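Local structure of glycerol kinase, putative (Plasmodium falciparum, 2W41) at residues 340-345 / 424-429; 320-325 / 387-392; 270-275 / 420-425. The protein probably transfers phosphate from ATP to glycerol to give sn-glycerol 3-phosphate, and holds ADP in this structure. All blocks are in the same frame, centred on the assembly; numbering follows the deposited sequence.

Contact 1. Residues 340-345 / 424-429; sequences IMEKCE and NKPFMQ. With ADP (adenosine-5'-diphosphate), chain N.
Met341 lies across the first turn of helix 425-435, touching Pro426 with its root and Phe427 with its sulfur. Its CB rests on Pro426 CB at 3.7 Å, the closest approach of the two side chains. From there CG continues, with the second torsion nearly extended, along the helix surface, and SD arrives 3.9 Å from Phe427 CB, near the plane of the ring and at its edge. The chain then bends at chi3 (92°), turning CE toward helix 381-407, where the thioether also packs against Leu389. An unbranched, flexible methionine suits this seam because it can follow a bent path between three helices.

Phe427 has CG anti to its backbone N (chi1 171°), which directs the ring away from helix 335-343, toward Leu389 and Met421; it is chiefly the base of its side chain that the sulfur meets. On the outer side Glu342 crosses Pro426 at about a right angle, its OE1 lying 3.6 Å from Pro426 CG. The aliphatic ring is covered by methionine within, while the carboxylate remains on the exposed surface.

Asn424 occupies the N-cap position, and its carbonyl oxygen receives Met428 N at 3.0 Å. Proline fits two places further on, in the first turn, where the missing N-H costs the helix no backbone bond. From the cap, Asn424 CB reaches 3.6 Å from N1 of the adenine, and the side chain also touches Ala337 and Ser338. The packing therefore joins the end of helix 335-343 to the start of helix 425-435 beside the adenine, an arrangement belonging to the nucleotide pocket in the C-terminal actin-like ATPase domain of an FGGY kinase.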
loop_
_atom_site.group_PDB
_atom_site.type_symbol
_atom_site.label_atom_id
_atom_site.label_comp_id
_atom_site.label_asym_id
_atom_site.label_seq_id
_atom_site.Cartn_x
_atom_site.Cartn_y
_atom_site.Cartn_z
ATOM N N ILE B 340 -5.406 -7.262 -15.721
ATOM C CA ILE B 340 -5.029 -7.676 -14.378
ATOM C C ILE B 340 -6.151 -8.443 -13.683
ATOM O O ILE B 340 -5.915 -9.473 -13.079
ATOM C CB ILE B 340 -4.521 -6.443 -13.562
ATOM C CG1 ILE B 340 -3.078 -6.087 -14.004
ATOM C CG2 ILE B 340 -4.686 -6.655 -12.057
ATOM C CD1 ILE B 340 -2.424 -4.804 -13.378
ATOM N N MET B 341 -7.377 -7.963 -13.799
ATOM C CA MET B 341 -8.528 -8.644 -13.209
ATOM C C MET B 341 -8.987 -9.959 -13.912
ATOM O O MET B 341 -9.675 -10.791 -13.307
ATOM C CB MET B 341 -9.669 -7.641 -12.961
ATOM C CG MET B 341 -9.521 -6.994 -11.581
ATOM S SD MET B 341 -11.020 -6.318 -10.931
ATOM C CE MET B 341 -11.861 -7.535 -9.942
ATOM N N GLU B 342 -8.570 -10.136 -15.169
ATOM C CA GLU B 342 -8.739 -11.405 -15.889
ATOM C C GLU B 342 -7.754 -12.456 -15.345
ATOM O O GLU B 342 -8.177 -13.492 -14.804
ATOM C CB GLU B 342 -8.574 -11.193 -17.407
ATOM C CG GLU B 342 -9.181 -12.292 -18.282
ATOM C CD GLU B 342 -10.693 -12.441 -18.105
ATOM O OE1 GLU B 342 -11.462 -11.484 -18.416
ATOM O OE2 GLU B 342 -11.117 -13.526 -17.655
ATOM N N LYS B 343 -6.459 -12.171 -15.476
ATOM C CA LYS B 343 -5.399 -13.056 -14.992
ATOM C C LYS B 343 -5.507 -13.372 -13.484
ATOM O O LYS B 343 -5.594 -14.535 -13.100
ATOM C CB LYS B 343 -4.034 -12.467 -15.327
ATOM C CG LYS B 343 -3.929 -11.843 -16.735
ATOM C CD LYS B 343 -2.531 -11.154 -16.931
ATOM C CE LYS B 343 -2.424 -10.279 -18.212
ATOM N NZ LYS B 343 -2.643 -11.006 -19.514
ATOM N N CYS B 344 -5.538 -12.327 -12.655
ATOM C CA CYS B 344 -5.629 -12.396 -11.185
ATOM C C CYS B 344 -7.046 -12.744 -10.677
ATOM O O CYS B 344 -7.932 -11.894 -10.651
ATOM C CB CYS B 344 -5.208 -11.021 -10.643
ATOM S SG CYS B 344 -4.302 -10.950 -9.078
ATOM N N GLU B 345 -7.260 -13.990 -10.270
ATOM C CA GLU B 345 -8.596 -14.480 -9.831
ATOM C C GLU B 345 -8.998 -13.933 -8.445
ATOM O O GLU B 345 -10.180 -13.685 -8.164
ATOM C CB GLU B 345 -8.640 -16.032 -9.789
ATOM C CG GLU B 345 -7.851 -16.771 -10.883
ATOM C CD GLU B 345 -8.709 -17.201 -12.095
ATOM O OE1 GLU B 345 -8.572 -18.368 -12.534
ATOM O OE2 GLU B 345 -9.519 -16.396 -12.618
ATOM N N ASN B 424 -14.205 -2.609 -18.315
ATOM C CA ASN B 424 -13.513 -3.649 -17.589
ATOM C C ASN B 424 -14.549 -4.689 -17.226
ATOM O O ASN B 424 -15.337 -4.496 -16.277
ATOM C CB ASN B 424 -12.894 -3.030 -16.346
ATOM C CG ASN B 424 -11.905 -3.955 -15.643
ATOM O OD1 ASN B 424 -10.866 -3.498 -15.159
ATOM N ND2 ASN B 424 -12.252 -5.237 -15.520
ATOM N N LYS B 425 -14.591 -5.792 -17.982
ATOM C CA LYS B 425 -15.655 -6.804 -17.764
ATOM C C LYS B 425 -15.417 -7.676 -16.520
ATOM O O LYS B 425 -16.360 -7.987 -15.789
ATOM C CB LYS B 425 -15.917 -7.645 -19.018
ATOM C CG LYS B 425 -16.394 -6.822 -20.215
ATOM C CD LYS B 425 -16.830 -7.711 -21.382
ATOM C CE LYS B 425 -15.624 -8.389 -22.013
ATOM N NZ LYS B 425 -14.984 -7.507 -23.081
ATOM N N PRO B 426 -14.160 -8.056 -16.260
ATOM C CA PRO B 426 -13.936 -8.782 -14.990
ATOM C C PRO B 426 -14.397 -7.946 -13.765
ATOM O O PRO B 426 -14.973 -8.484 -12.805
ATOM C CB PRO B 426 -12.409 -9.033 -14.972
ATOM C CG PRO B 426 -11.865 -8.636 -16.331
ATOM C CD PRO B 426 -12.948 -7.918 -17.098
ATOM N N PHE B 427 -14.160 -6.627 -13.809
ATOM C CA PHE B 427 -14.613 -5.707 -12.751
ATOM C C PHE B 427 -16.159 -5.572 -12.702
ATOM O O PHE B 427 -16.751 -5.599 -11.626
ATOM C CB PHE B 427 -13.867 -4.365 -12.848
ATOM C CG PHE B 427 -14.419 -3.277 -11.947
ATOM C CD1 PHE B 427 -14.167 -3.283 -10.565
ATOM C CD2 PHE B 427 -15.206 -2.220 -12.491
ATOM C CE1 PHE B 427 -14.700 -2.258 -9.744
ATOM C CE2 PHE B 427 -15.709 -1.200 -11.681
ATOM C CZ PHE B 427 -15.457 -1.223 -10.311
ATOM N N MET B 428 -16.819 -5.464 -13.851
ATOM C CA MET B 428 -18.299 -5.478 -13.860
ATOM C C MET B 428 -18.815 -6.735 -13.227
ATOM O O MET B 428 -19.746 -6.701 -12.431
ATOM C CB MET B 428 -18.844 -5.365 -15.288
ATOM C CG MET B 428 -18.740 -3.953 -15.903
ATOM S SD MET B 428 -19.701 -2.671 -15.014
ATOM C CE MET B 428 -18.485 -2.124 -13.833
ATOM N N GLN B 429 -18.166 -7.857 -13.576
ATOM C CA GLN B 429 -18.559 -9.182 -13.054
ATOM C C GLN B 429 -18.449 -9.314 -11.538
ATOM O O GLN B 429 -19.388 -9.826 -10.914
ATOM C CB GLN B 429 -17.832 -10.328 -13.777
ATOM C CG GLN B 429 -18.180 -11.736 -13.233
ATOM C CD GLN B 429 -19.603 -12.124 -13.505
ATOM O OE1 GLN B 429 -20.002 -12.199 -14.662
ATOM N NE2 GLN B 429 -20.390 -12.375 -12.448
HETATM P PB ADP N . -15.490 10.972 -16.390
HETATM O O1B ADP N . -15.958 11.619 -17.677
HETATM O O2B ADP N . -16.596 10.620 -15.382
HETATM O O3B ADP N . -14.340 11.761 -15.802
HETATM P PA ADP N . -15.209 8.370 -17.824
HETATM O O1A ADP N . -16.616 7.877 -17.590
HETATM O O2A ADP N . -14.744 8.790 -19.212
HETATM O O3A ADP N . -14.791 9.544 -16.769
HETATM O "O5'" ADP N . -14.214 7.201 -17.332
HETATM C "C5'" ADP N . -12.919 7.529 -16.859
HETATM C "C4'" ADP N . -12.693 6.793 -15.538
HETATM O "O4'" ADP N . -12.645 5.385 -15.772
HETATM C "C3'" ADP N . -11.341 7.121 -14.945
HETATM O "O3'" ADP N . -11.464 6.917 -13.540
HETATM C "C2'" ADP N . -10.445 6.041 -15.501
HETATM O "O2'" ADP N . -9.225 5.903 -14.764
HETATM C "C1'" ADP N . -11.366 4.836 -15.406
HETATM N N9 ADP N . -11.043 3.675 -16.291
HETATM C C8 ADP N . -10.876 3.733 -17.626
HETATM N N7 ADP N . -10.614 2.511 -18.156
HETATM C C5 ADP N . -10.621 1.623 -17.146
HETATM C C6 ADP N . -10.418 0.160 -17.014
HETATM N N6 ADP N . -10.151 -0.564 -18.108
HETATM N N1 ADP N . -10.488 -0.414 -15.784
HETATM C C2 ADP N . -10.734 0.319 -14.668
HETATM N N3 ADP N . -10.942 1.660 -14.711
HETATM C C4 ADP N . -10.908 2.375 -15.908
#

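Contact 2. Residues 320-325 / 387-392; sequences SGVSWL and ALLEGI. With ADP (adenosine-5'-diphosphate), chain N.
The carbonyl oxygen of Gly321 takes the backbone N of Leu325 at 3.1 Å, and methyl CD1 of Leu388 comes up to the same oxygen at 3.8 Å. Glycine suits this point: having no side chain, it lets the leucine lie directly on the backbone of helix 320-327, with CD1 4.1 Å from Gly321 CA. The other branch of Leu388 turns to Leu325, and the two leucines reach toward each other tip to tip, CD2 of Leu388 standing 3.8 Å from CD1 of Leu325. Leu388 has CG anti to the backbone N (chi1 176°), which extends the fork toward helix 320-327.

The two helical segments run nearly antiparallel, at 167°, with their axes 10.4 Å apart at closest approach. One residue further on in each helix, Val322 and Leu389 meet at an oblique crossing through CG2 and CD2, 4.1 Å apart. The valine is compact and branched, which allows it to serve two neighbours: its CG2 is 3.7 Å from adenine N3, while CB lies 3.6 Å from the ribose O2'. Ser320 packs on Phe377 of the second subunit and Trp324 on Thr376 of the same subunit, so the helix also faces the subunit interface.

Between 320-325 and 387-392 side chain meets side chain through carbon alone, so the pairing rests on shape and the exclusion of water, and Val322 offers the nucleoside van der Waals contact rather than a polar bond.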
loop_
_atom_site.group_PDB
_atom_site.type_symbol
_atom_site.label_atom_id
_atom_site.label_comp_id
_atom_site.label_asym_id
_atom_site.label_seq_id
_atom_site.Cartn_x
_atom_site.Cartn_y
_atom_site.Cartn_z
ATOM N N SER B 320 -10.854 7.864 -9.708
ATOM C CA SER B 320 -9.508 8.407 -9.552
ATOM C C SER B 320 -8.486 7.542 -8.818
ATOM O O SER B 320 -7.301 7.840 -8.885
ATOM C CB SER B 320 -9.537 9.817 -8.966
ATOM O OG SER B 320 -10.118 10.697 -9.923
ATOM N N GLY B 321 -8.926 6.506 -8.104
ATOM C CA GLY B 321 -8.045 5.472 -7.571
ATOM C C GLY B 321 -7.249 4.769 -8.664
ATOM O O GLY B 321 -6.105 4.358 -8.446
ATOM N N VAL B 322 -7.846 4.630 -9.840
ATOM C CA VAL B 322 -7.123 4.114 -11.002
ATOM C C VAL B 322 -6.049 5.093 -11.525
ATOM O O VAL B 322 -4.974 4.651 -11.927
ATOM C CB VAL B 322 -8.046 3.680 -12.137
ATOM C CG1 VAL B 322 -7.203 3.226 -13.301
ATOM C CG2 VAL B 322 -8.975 2.558 -11.697
ATOM N N SER B 323 -6.313 6.400 -11.508
ATOM C CA SER B 323 -5.254 7.390 -11.744
ATOM C C SER B 323 -4.094 7.346 -10.727
ATOM O O SER B 323 -2.926 7.571 -11.102
ATOM C CB SER B 323 -5.816 8.827 -11.779
ATOM O OG SER B 323 -7.172 8.832 -12.203
ATOM N N TRP B 324 -4.417 7.104 -9.462
ATOM C CA TRP B 324 -3.430 7.001 -8.380
ATOM C C TRP B 324 -2.489 5.750 -8.524
ATOM O O TRP B 324 -1.276 5.818 -8.285
ATOM C CB TRP B 324 -4.174 7.037 -7.016
ATOM C CG TRP B 324 -3.323 6.922 -5.801
ATOM C CD1 TRP B 324 -2.898 7.936 -5.011
ATOM C CD2 TRP B 324 -2.811 5.712 -5.214
ATOM N NE1 TRP B 324 -2.125 7.450 -3.978
ATOM C CE2 TRP B 324 -2.049 6.082 -4.089
ATOM C CE3 TRP B 324 -2.902 4.338 -5.546
ATOM C CZ2 TRP B 324 -1.392 5.140 -3.296
ATOM C CZ3 TRP B 324 -2.203 3.405 -4.757
ATOM C CH2 TRP B 324 -1.488 3.808 -3.650
ATOM N N LEU B 325 -3.039 4.617 -8.936
ATOM C CA LEU B 325 -2.214 3.468 -9.328
ATOM C C LEU B 325 -1.224 3.858 -10.432
ATOM O O LEU B 325 -0.052 3.471 -10.374
ATOM C CB LEU B 325 -3.097 2.273 -9.762
ATOM C CG LEU B 325 -4.134 1.745 -8.748
ATOM C CD1 LEU B 325 -5.143 0.726 -9.361
ATOM C CD2 LEU B 325 -3.430 1.194 -7.497
ATOM N N ALA B 387 -7.210 -5.420 -5.616
ATOM C CA ALA B 387 -7.721 -5.084 -4.289
ATOM C C ALA B 387 -8.409 -3.723 -4.290
ATOM O O ALA B 387 -9.504 -3.595 -3.785
ATOM C CB ALA B 387 -6.607 -5.116 -3.251
ATOM N N LEU B 388 -7.754 -2.727 -4.866
ATOM C CA LEU B 388 -8.295 -1.394 -4.994
ATOM C C LEU B 388 -9.634 -1.401 -5.696
ATOM O O LEU B 388 -10.570 -0.782 -5.227
ATOM C CB LEU B 388 -7.300 -0.455 -5.703
ATOM C CG LEU B 388 -7.909 0.958 -5.935
ATOM C CD1 LEU B 388 -7.006 2.041 -5.545
ATOM C CD2 LEU B 388 -8.362 1.132 -7.409
ATOM N N LEU B 389 -9.717 -2.129 -6.798
ATOM C CA LEU B 389 -10.939 -2.238 -7.625
ATOM C C LEU B 389 -12.066 -2.953 -6.880
ATOM O O LEU B 389 -13.242 -2.561 -6.932
ATOM C CB LEU B 389 -10.614 -2.977 -8.913
ATOM C CG LEU B 389 -9.803 -2.130 -9.904
ATOM C CD1 LEU B 389 -9.342 -3.012 -11.068
ATOM C CD2 LEU B 389 -10.671 -0.910 -10.342
ATOM N N GLU B 390 -11.690 -3.974 -6.140
ATOM C CA GLU B 390 -12.602 -4.681 -5.300
ATOM C C GLU B 390 -13.123 -3.773 -4.160
ATOM O O GLU B 390 -14.320 -3.831 -3.857
ATOM C CB GLU B 390 -11.938 -5.959 -4.760
ATOM C CG GLU B 390 -11.685 -7.034 -5.790
ATOM C CD GLU B 390 -11.378 -8.416 -5.155
ATOM O OE1 GLU B 390 -11.292 -8.539 -3.902
ATOM O OE2 GLU B 390 -11.237 -9.394 -5.929
ATOM N N GLY B 391 -12.232 -2.987 -3.522
ATOM C CA GLY B 391 -12.587 -1.949 -2.538
ATOM C C GLY B 391 -13.647 -0.955 -3.034
ATOM O O GLY B 391 -14.504 -0.525 -2.273
ATOM N N ILE B 392 -13.623 -0.609 -4.319
ATOM C CA ILE B 392 -14.663 0.265 -4.913
ATOM C C ILE B 392 -16.028 -0.418 -4.898
ATOM O O ILE B 392 -17.042 0.200 -4.564
ATOM C CB ILE B 392 -14.253 0.775 -6.355
ATOM C CG1 ILE B 392 -12.900 1.531 -6.334
ATOM C CG2 ILE B 392 -15.364 1.600 -7.027
ATOM C CD1 ILE B 392 -12.353 1.881 -7.778
HETATM P PB ADP N . -15.490 10.972 -16.390
HETATM O O1B ADP N . -15.958 11.619 -17.677
HETATM O O2B ADP N . -16.596 10.620 -15.382
HETATM O O3B ADP N . -14.340 11.761 -15.802
HETATM P PA ADP N . -15.209 8.370 -17.824
HETATM O O1A ADP N . -16.616 7.877 -17.590
HETATM O O2A ADP N . -14.744 8.790 -19.212
HETATM O O3A ADP N . -14.791 9.544 -16.769
HETATM O "O5'" ADP N . -14.214 7.201 -17.332
HETATM C "C5'" ADP N . -12.919 7.529 -16.859
HETATM C "C4'" ADP N . -12.693 6.793 -15.538
HETATM O "O4'" ADP N . -12.645 5.385 -15.772
HETATM C "C3'" ADP N . -11.341 7.121 -14.945
HETATM O "O3'" ADP N . -11.464 6.917 -13.540
HETATM C "C2'" ADP N . -10.445 6.041 -15.501
HETATM O "O2'" ADP N . -9.225 5.903 -14.764
HETATM C "C1'" ADP N . -11.366 4.836 -15.406
HETATM N N9 ADP N . -11.043 3.675 -16.291
HETATM C C8 ADP N . -10.876 3.733 -17.626
HETATM N N7 ADP N . -10.614 2.511 -18.156
HETATM C C5 ADP N . -10.621 1.623 -17.146
HETATM C C6 ADP N . -10.418 0.160 -17.014
HETATM N N6 ADP N . -10.151 -0.564 -18.108
HETATM N N1 ADP N . -10.488 -0.414 -15.784
HETATM C C2 ADP N . -10.734 0.319 -14.668
HETATM N N3 ADP N . -10.942 1.660 -14.711
HETATM C C4 ADP N . -10.908 2.375 -15.908
#

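Contact 3. Residues 270-275 / 420-425; sequences CTYGTG and GMTKNK. With ADP (adenosine-5'-diphosphate), chain N.
The ADP pocket is walled in part by the place where Tyr272, at the end of strand 267-272, meets Met421 in the turn after strand 414-418. Met421 N donates to Tyr272 O over 3.1 Å, with an angle of 159° at the hydrogen. The donor sits nearly in line with the carbonyl bond (170°), and the backbone bond pins the turn to the strand. Beside it the side chains press together, CB to CB at 3.5 Å. The tyrosine ring then leads away to its hydroxyl, which makes a weak hydrogen bond to Asn431, and Thr422 crosses it at about a right angle, with CG2 4.0 Å from CD1. The methyl of Thr422 thus serves the apolar side while its OG1 is hydrogen-bonded to Gly419 O.

One segment ends strand 267-272 and the other follows strand 414-418, its parallel neighbour in the mixed sheet of the C-terminal domain; their glycine-rich turns probably correspond to the phosphate 2 and adenosine motifs of the sugar kinase/Hsp70/actin superfamily. Strands 267-272 and 276-281 form a beta-hairpin whose turn holds the beta-phosphate: Thr274 OG1 donates to O3B at 2.6 Å, and its backbone N adds a weak bond to O2B. Gly273 has no side chain, and a CB there would run into O2B of the beta-phosphate; its CA lies 3.5 Å from O1A of the alpha-phosphate. From the other turn Gly420 N reaches the same O1A at 3.2 Å. Met421 bends at chi3 (82°), and its long apolar chain packs against the base, CG 3.5 Å from N3 and CE close to N3 and C2.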
loop_
_atom_site.group_PDB
_atom_site.type_symbol
_atom_site.label_atom_id
_atom_site.label_comp_id
_atom_site.label_asym_id
_atom_site.label_seq_id
_atom_site.Cartn_x
_atom_site.Cartn_y
_atom_site.Cartn_z
ATOM N N CYS B 270 -26.001 3.009 -12.229
ATOM C CA CYS B 270 -24.724 3.442 -11.646
ATOM C C CYS B 270 -23.798 3.951 -12.720
ATOM O O CYS B 270 -23.690 3.311 -13.754
ATOM C CB CYS B 270 -24.071 2.286 -10.894
ATOM S SG CYS B 270 -22.574 2.681 -9.997
ATOM N N THR B 271 -23.153 5.105 -12.497
ATOM C CA THR B 271 -22.085 5.605 -13.390
ATOM C C THR B 271 -20.735 5.282 -12.776
ATOM O O THR B 271 -20.494 5.617 -11.614
ATOM C CB THR B 271 -22.202 7.104 -13.627
ATOM O OG1 THR B 271 -23.436 7.391 -14.310
ATOM C CG2 THR B 271 -21.018 7.651 -14.436
ATOM N N TYR B 272 -19.853 4.614 -13.531
ATOM C CA TYR B 272 -18.500 4.377 -13.058
ATOM C C TYR B 272 -17.476 5.145 -13.859
ATOM O O TYR B 272 -16.773 4.581 -14.700
ATOM C CB TYR B 272 -18.123 2.914 -13.156
ATOM C CG TYR B 272 -18.874 1.904 -12.339
ATOM C CD1 TYR B 272 -19.966 1.351 -12.754
ATOM C CD2 TYR B 272 -18.392 1.416 -11.224
ATOM C CE1 TYR B 272 -20.618 0.358 -12.027
ATOM C CE2 TYR B 272 -19.028 0.466 -10.518
ATOM C CZ TYR B 272 -20.130 -0.086 -10.918
ATOM O OH TYR B 272 -20.757 -1.070 -10.177
ATOM N N GLY B 273 -17.383 6.435 -13.576
ATOM C CA GLY B 273 -16.369 7.311 -14.140
ATOM C C GLY B 273 -15.365 7.739 -13.081
ATOM O O GLY B 273 -15.105 7.005 -12.117
ATOM N N THR B 274 -14.759 8.902 -13.289
ATOM C CA THR B 274 -14.023 9.586 -12.241
ATOM C C THR B 274 -14.837 9.546 -10.929
ATOM O O THR B 274 -14.313 9.124 -9.880
ATOM C CB THR B 274 -13.691 10.991 -12.688
ATOM O OG1 THR B 274 -12.880 10.862 -13.836
ATOM C CG2 THR B 274 -12.884 11.730 -11.658
ATOM N N GLY B 275 -16.107 9.957 -10.996
ATOM C CA GLY B 275 -17.007 9.772 -9.897
ATOM C C GLY B 275 -17.756 8.456 -10.061
ATOM O O GLY B 275 -18.043 8.021 -11.183
ATOM N N GLY B 420 -16.439 4.735 -18.094
ATOM C CA GLY B 420 -15.295 4.013 -18.587
ATOM C C GLY B 420 -14.826 2.805 -17.806
ATOM O O GLY B 420 -14.184 1.915 -18.376
ATOM N N MET B 421 -15.124 2.734 -16.522
ATOM C CA MET B 421 -14.818 1.508 -15.768
ATOM C C MET B 421 -15.666 0.309 -16.246
ATOM O O MET B 421 -15.331 -0.840 -15.939
ATOM C CB MET B 421 -14.979 1.708 -14.252
ATOM C CG MET B 421 -14.085 2.774 -13.639
ATOM S SD MET B 421 -14.123 2.757 -11.840
ATOM C CE MET B 421 -12.951 1.440 -11.584
ATOM N N THR B 422 -16.752 0.579 -16.982
ATOM C CA THR B 422 -17.625 -0.485 -17.515
ATOM C C THR B 422 -17.055 -1.213 -18.733
ATOM O O THR B 422 -17.667 -2.166 -19.207
ATOM C CB THR B 422 -19.076 -0.004 -17.868
ATOM O OG1 THR B 422 -19.021 0.992 -18.893
ATOM C CG2 THR B 422 -19.788 0.535 -16.630
ATOM N N LYS B 423 -15.927 -0.737 -19.247
ATOM C CA LYS B 423 -15.148 -1.467 -20.245
ATOM C C LYS B 423 -14.352 -2.617 -19.629
ATOM O O LYS B 423 -13.868 -3.479 -20.328
ATOM C CB LYS B 423 -14.187 -0.508 -20.973
ATOM C CG LYS B 423 -14.779 0.164 -22.229
ATOM C CD LYS B 423 -15.076 -0.901 -23.369
ATOM C CE LYS B 423 -16.238 -0.514 -24.341
ATOM N NZ LYS B 423 -16.716 -1.738 -25.114
ATOM N N ASN B 424 -14.205 -2.609 -18.315
ATOM C CA ASN B 424 -13.513 -3.649 -17.589
ATOM C C ASN B 424 -14.549 -4.689 -17.226
ATOM O O ASN B 424 -15.337 -4.496 -16.277
ATOM C CB ASN B 424 -12.894 -3.030 -16.346
ATOM C CG ASN B 424 -11.905 -3.955 -15.643
ATOM O OD1 ASN B 424 -10.866 -3.498 -15.159
ATOM N ND2 ASN B 424 -12.252 -5.237 -15.520
ATOM N N LYS B 425 -14.591 -5.792 -17.982
ATOM C CA LYS B 425 -15.655 -6.804 -17.764
ATOM C C LYS B 425 -15.417 -7.676 -16.520
ATOM O O LYS B 425 -16.360 -7.987 -15.789
ATOM C CB LYS B 425 -15.917 -7.645 -19.018
ATOM C CG LYS B 425 -16.394 -6.822 -20.215
ATOM C CD LYS B 425 -16.830 -7.711 -21.382
ATOM C CE LYS B 425 -15.624 -8.389 -22.013
ATOM N NZ LYS B 425 -14.984 -7.507 -23.081
HETATM P PB ADP N . -15.490 10.972 -16.390
HETATM O O1B ADP N . -15.958 11.619 -17.677
HETATM O O2B ADP N . -16.596 10.620 -15.382
HETATM O O3B ADP N . -14.340 11.761 -15.802
HETATM P PA ADP N . -15.209 8.370 -17.824
HETATM O O1A ADP N . -16.616 7.877 -17.590
HETATM O O2A ADP N . -14.744 8.790 -19.212
HETATM O O3A ADP N . -14.791 9.544 -16.769
HETATM O "O5'" ADP N . -14.214 7.201 -17.332
HETATM C "C5'" ADP N . -12.919 7.529 -16.859
HETATM C "C4'" ADP N . -12.693 6.793 -15.538
HETATM O "O4'" ADP N . -12.645 5.385 -15.772
HETATM C "C3'" ADP N . -11.341 7.121 -14.945
HETATM O "O3'" ADP N . -11.464 6.917 -13.540
HETATM C "C2'" ADP N . -10.445 6.041 -15.501
HETATM O "O2'" ADP N . -9.225 5.903 -14.764
HETATM C "C1'" ADP N . -11.366 4.836 -15.406
HETATM N N9 ADP N . -11.043 3.675 -16.291
HETATM C C8 ADP N . -10.876 3.733 -17.626
HETATM N N7 ADP N . -10.614 2.511 -18.156
HETATM C C5 ADP N . -10.621 1.623 -17.146
HETATM C C6 ADP N . -10.418 0.160 -17.014
HETATM N N6 ADP N . -10.151 -0.564 -18.108
HETATM N N1 ADP N . -10.488 -0.414 -15.784
HETATM C C2 ADP N . -10.734 0.319 -14.668
HETATM N N3 ADP N . -10.942 1.660 -14.711
HETATM C C4 ADP N . -10.908 2.375 -15.908
#

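From the N terminus, the hairpin turn at 270-275 comes first, and contact 3 closes the longest loop by joining it to the turn at 420-425. Contact 2, which ties helix 320-327 to helix 381-407, is nested inside that loop. Contact 1 starts between the two halves of contact 2, at 340-345, and ends beyond them on helix 425-435, so contacts 1 and 2 cross. Contacts 1 and 3 end on the same stretch and share Asn424 and Lys425. Phe427, Leu389 and Met421, one from each contact, pack against one another. Together the three contacts bind the mixed sheet of the C-terminal domain to four helices around one ADP.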